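Local coordinates for protein cobalt-precorrin-5B C(1)-methyltransferase (Archaeoglobus fulgidus, PDB 1SR8) that probably methylates C-1 of cobalt-precorrin-5B with S-adenosyl-L-methionine to give cobalt-precorrin-6A, a step of the anaerobic route to adenosylcobalamin, at residues A[8-13]-A[205-210]. Sequence-based numbering, arbitrary orientation.
Sequences LYRYPE and AMQYHR
Tyr208 OH accepts a hydrogen bond from the backbone N of Arg10, at 3.1 Å. The bond is bent, with an angle of 138° at the hydrogen. The donor approaches the edge of the Tyr208 ring, near the ring plane. Arg10 CB packs against the same hydroxyl oxygen at 3.5 Å. On the other flank, Tyr9 CB lies 4.4 Å from Tyr208 CE2, a loose apolar contact.

The extended side chain of Gln207 reaches across to Arg10 and Pro12. Its amide lies by the carbonyl of Arg10 and the ring of Pro12, with Gln207 CD 3.9 Å from Pro12 CG. The Gln207 side chain crosses that of Arg10 at about a right angle. Cut back to an alanine, Gln207 would lose its amide, which is likely to open a gap beside Pro12 and the Arg10 aliphatic chain.

In Tyr208, CG stands anti to the carbonyl carbon (chi1 -57°), which brings the hydroxyl to Arg10 N. Behind this layer, Tyr11 turns away to hydrogen-bond Asp4, and Tyr9 and Tyr11 both pack on strand 30-33. The contact thus joins the N-terminal loop before helix 21-26 to the loop linking helix 195-204 with strand 210-214 of the parallel sheet.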
ATOM      1  N   LEU A   8      -5.031 -12.198  -2.644  1.00 22.37           N
ATOM      2  CA  LEU A   8      -5.382 -13.502  -3.212  1.00 24.30           C
ATOM      3  C   LEU A   8      -6.322 -14.475  -2.487  1.00 25.56           C
ATOM      4  O   LEU A   8      -6.434 -15.638  -2.886  1.00 25.93           O
ATOM      5  CB  LEU A   8      -4.088 -14.239  -3.566  1.00 23.62           C
ATOM      6  CG  LEU A   8      -3.450 -13.942  -4.930  1.00 25.40           C
ATOM      7  CD1 LEU A   8      -3.610 -12.493  -5.324  1.00 24.51           C
ATOM      8  CD2 LEU A   8      -1.990 -14.329  -4.869  1.00 23.44           C
ATOM      9  N   TYR A   9      -6.993 -14.032  -1.435  1.00 26.51           N
ATOM     10  CA  TYR A   9      -7.917 -14.923  -0.751  1.00 26.13           C
ATOM     11  C   TYR A   9      -9.245 -14.868  -1.494  1.00 28.23           C
ATOM     12  O   TYR A   9      -9.458 -14.009  -2.361  1.00 25.91           O
ATOM     13  CB  TYR A   9      -8.105 -14.507   0.711  1.00 24.89           C
ATOM     14  CG  TYR A   9      -8.346 -13.024   0.908  1.00 26.23           C
ATOM     15  CD1 TYR A   9      -9.488 -12.402   0.394  1.00 25.31           C
ATOM     16  CD2 TYR A   9      -7.425 -12.238   1.603  1.00 26.09           C
ATOM     17  CE1 TYR A   9      -9.704 -11.035   0.564  1.00 24.17           C
ATOM     18  CE2 TYR A   9      -7.634 -10.869   1.777  1.00 26.31           C
ATOM     19  CZ  TYR A   9      -8.775 -10.276   1.255  1.00 26.42           C
ATOM     20  OH  TYR A   9      -8.977  -8.924   1.426  1.00 26.34           O
ATOM     21  N   ARG A  10     -10.134 -15.794  -1.159  1.00 30.21           N
ATOM     22  CA  ARG A  10     -11.441 -15.851  -1.786  1.00 32.47           C
ATOM     23  C   ARG A  10     -12.483 -15.208  -0.890  1.00 32.39           C
ATOM     24  O   ARG A  10     -12.362 -15.220   0.336  1.00 30.67           O
ATOM     25  CB  ARG A  10     -11.833 -17.299  -2.051  1.00 34.99           C
ATOM     26  CG  ARG A  10     -13.283 -17.466  -2.411  1.00 40.81           C
ATOM     27  CD  ARG A  10     -13.683 -18.921  -2.499  1.00 43.36           C
ATOM     28  NE  ARG A  10     -15.010 -19.039  -3.084  1.00 46.42           N
ATOM     29  CZ  ARG A  10     -15.509 -20.162  -3.587  1.00 48.77           C
ATOM     30  NH1 ARG A  10     -14.792 -21.279  -3.574  1.00 50.66           N
ATOM     31  NH2 ARG A  10     -16.720 -20.163  -4.127  1.00 52.58           N
ATOM     32  N   TYR A  11     -13.505 -14.636  -1.513  1.00 35.06           N
ATOM     33  CA  TYR A  11     -14.583 -14.006  -0.769  1.00 37.86           C
ATOM     34  C   TYR A  11     -15.742 -14.988  -0.666  1.00 39.75           C
ATOM     35  O   TYR A  11     -16.081 -15.662  -1.643  1.00 40.44           O
ATOM     36  CB  TYR A  11     -15.053 -12.723  -1.467  1.00 37.14           C
ATOM     37  CG  TYR A  11     -14.096 -11.555  -1.326  1.00 35.81           C
ATOM     38  CD1 TYR A  11     -13.190 -11.237  -2.337  1.00 34.77           C
ATOM     39  CD2 TYR A  11     -14.095 -10.770  -0.172  1.00 35.83           C
ATOM     40  CE1 TYR A  11     -12.310 -10.165  -2.204  1.00 35.28           C
ATOM     41  CE2 TYR A  11     -13.221  -9.699  -0.028  1.00 35.40           C
ATOM     42  CZ  TYR A  11     -12.332  -9.401  -1.044  1.00 35.89           C
ATOM     43  OH  TYR A  11     -11.459  -8.343  -0.890  1.00 37.75           O
ATOM     44  N   PRO A  12     -16.350 -15.100   0.528  1.00 41.24           N
ATOM     45  CA  PRO A  12     -17.480 -16.011   0.730  1.00 43.34           C
ATOM     46  C   PRO A  12     -18.536 -15.722  -0.335  1.00 45.98           C
ATOM     47  O   PRO A  12     -18.999 -14.588  -0.455  1.00 47.66           O
ATOM     48  CB  PRO A  12     -17.957 -15.650   2.132  1.00 41.16           C
ATOM     49  CG  PRO A  12     -16.688 -15.270   2.817  1.00 40.10           C
ATOM     50  CD  PRO A  12     -16.007 -14.408   1.782  1.00 40.15           C
ATOM     51  N   GLU A  13     -18.916 -16.731  -1.111  1.00 48.57           N
ATOM     52  CA  GLU A  13     -19.902 -16.516  -2.163  1.00 50.75           C
ATOM     53  C   GLU A  13     -21.209 -15.903  -1.669  1.00 49.76           C
ATOM     54  O   GLU A  13     -21.924 -15.260  -2.427  1.00 50.32           O
ATOM     55  CB  GLU A  13     -20.212 -17.819  -2.891  1.00 53.81           C
ATOM     56  CG  GLU A  13     -21.130 -17.601  -4.079  1.00 58.85           C
ATOM     57  CD  GLU A  13     -21.637 -18.890  -4.679  1.00 61.49           C
ATOM     58  OE1 GLU A  13     -22.329 -19.649  -3.959  1.00 63.97           O
ATOM     59  OE2 GLU A  13     -21.345 -19.134  -5.873  1.00 62.26           O
ATOM     60  N   ALA A 205     -10.539 -15.729   6.446  1.00 26.91           N
ATOM     61  CA  ALA A 205      -9.530 -16.739   6.747  1.00 26.79           C
ATOM     62  C   ALA A 205     -10.143 -18.008   7.323  1.00 27.19           C
ATOM     63  O   ALA A 205      -9.453 -19.008   7.493  1.00 27.93           O
ATOM     64  CB  ALA A 205      -8.504 -16.173   7.716  1.00 24.80           C
ATOM     65  N   MET A 206     -11.434 -17.964   7.623  1.00 27.50           N
ATOM     66  CA  MET A 206     -12.124 -19.124   8.174  1.00 28.19           C
ATOM     67  C   MET A 206     -12.450 -20.124   7.070  1.00 27.50           C
ATOM     68  O   MET A 206     -12.852 -21.248   7.346  1.00 28.62           O
ATOM     69  CB  MET A 206     -13.419 -18.696   8.867  1.00 28.86           C
ATOM     70  CG  MET A 206     -13.213 -17.735  10.016  1.00 30.82           C
ATOM     71  SD  MET A 206     -12.967 -18.517  11.601  1.00 30.93           S
ATOM     72  CE  MET A 206     -13.938 -17.468  12.544  1.00 29.16           C
ATOM     73  N   GLN A 207     -12.285 -19.713   5.817  1.00 26.35           N
ATOM     74  CA  GLN A 207     -12.560 -20.603   4.694  1.00 25.63           C
ATOM     75  C   GLN A 207     -11.382 -21.537   4.469  1.00 25.22           C
ATOM     76  O   GLN A 207     -11.451 -22.438   3.641  1.00 25.95           O
ATOM     77  CB  GLN A 207     -12.778 -19.805   3.414  1.00 24.68           C
ATOM     78  CG  GLN A 207     -13.942 -18.866   3.445  1.00 26.12           C
ATOM     79  CD  GLN A 207     -13.857 -17.842   2.338  1.00 29.15           C
ATOM     80  OE1 GLN A 207     -13.051 -16.915   2.405  1.00 29.37           O
ATOM     81  NE2 GLN A 207     -14.677 -18.008   1.297  1.00 28.43           N
ATOM     82  N   TYR A 208     -10.298 -21.313   5.203  1.00 24.69           N
ATOM     83  CA  TYR A 208      -9.085 -22.114   5.053  1.00 23.64           C
ATOM     84  C   TYR A 208      -8.708 -22.760   6.366  1.00 23.73           C
ATOM     85  O   TYR A 208      -8.804 -22.136   7.421  1.00 21.55           O
ATOM     86  CB  TYR A 208      -7.933 -21.219   4.578  1.00 22.54           C
ATOM     87  CG  TYR A 208      -8.227 -20.506   3.283  1.00 20.03           C
ATOM     88  CD1 TYR A 208      -7.969 -21.119   2.060  1.00 21.06           C
ATOM     89  CD2 TYR A 208      -8.787 -19.223   3.274  1.00 20.41           C
ATOM     90  CE1 TYR A 208      -8.256 -20.481   0.852  1.00 21.21           C
ATOM     91  CE2 TYR A 208      -9.084 -18.567   2.064  1.00 21.23           C
ATOM     92  CZ  TYR A 208      -8.811 -19.208   0.857  1.00 22.70           C
ATOM     93  OH  TYR A 208      -9.076 -18.595  -0.349  1.00 22.16           O
ATOM     94  N   HIS A 209      -8.269 -24.011   6.305  1.00 25.07           N
ATOM     95  CA  HIS A 209      -7.886 -24.708   7.519  1.00 26.09           C
ATOM     96  C   HIS A 209      -6.518 -24.227   7.996  1.00 26.48           C
ATOM     97  O   HIS A 209      -6.326 -23.943   9.180  1.00 25.96           O
ATOM     98  CB  HIS A 209      -7.860 -26.224   7.297  1.00 25.79           C
ATOM     99  CG  HIS A 209      -7.460 -26.993   8.514  1.00 23.98           C
ATOM    100  ND1 HIS A 209      -8.182 -26.951   9.687  1.00 25.01           N
ATOM    101  CD2 HIS A 209      -6.376 -27.766   8.765  1.00 23.89           C
ATOM    102  CE1 HIS A 209      -7.557 -27.660  10.611  1.00 26.46           C
ATOM    103  NE2 HIS A 209      -6.458 -28.165  10.077  1.00 25.65           N
ATOM    104  N   ARG A 210      -5.574 -24.129   7.064  1.00 26.85           N
ATOM    105  CA  ARG A 210      -4.225 -23.683   7.383  1.00 27.60           C
ATOM    106  C   ARG A 210      -4.042 -22.249   6.904  1.00 25.40           C
ATOM    107  O   ARG A 210      -4.360 -21.924   5.765  1.00 24.68           O
ATOM    108  CB  ARG A 210      -3.203 -24.599   6.706  1.00 31.15           C
ATOM    109  CG  ARG A 210      -3.449 -26.078   6.976  1.00 34.12           C
ATOM    110  CD  ARG A 210      -2.344 -26.973   6.415  1.00 39.53           C
ATOM    111  NE  ARG A 210      -2.652 -28.397   6.582  1.00 42.94           N
ATOM    112  CZ  ARG A 210      -3.477 -29.088   5.794  1.00 45.10           C
ATOM    113  NH1 ARG A 210      -4.079 -28.492   4.771  1.00 46.13           N
ATOM    114  NH2 ARG A 210      -3.715 -30.375   6.032  1.00 46.75           N
TER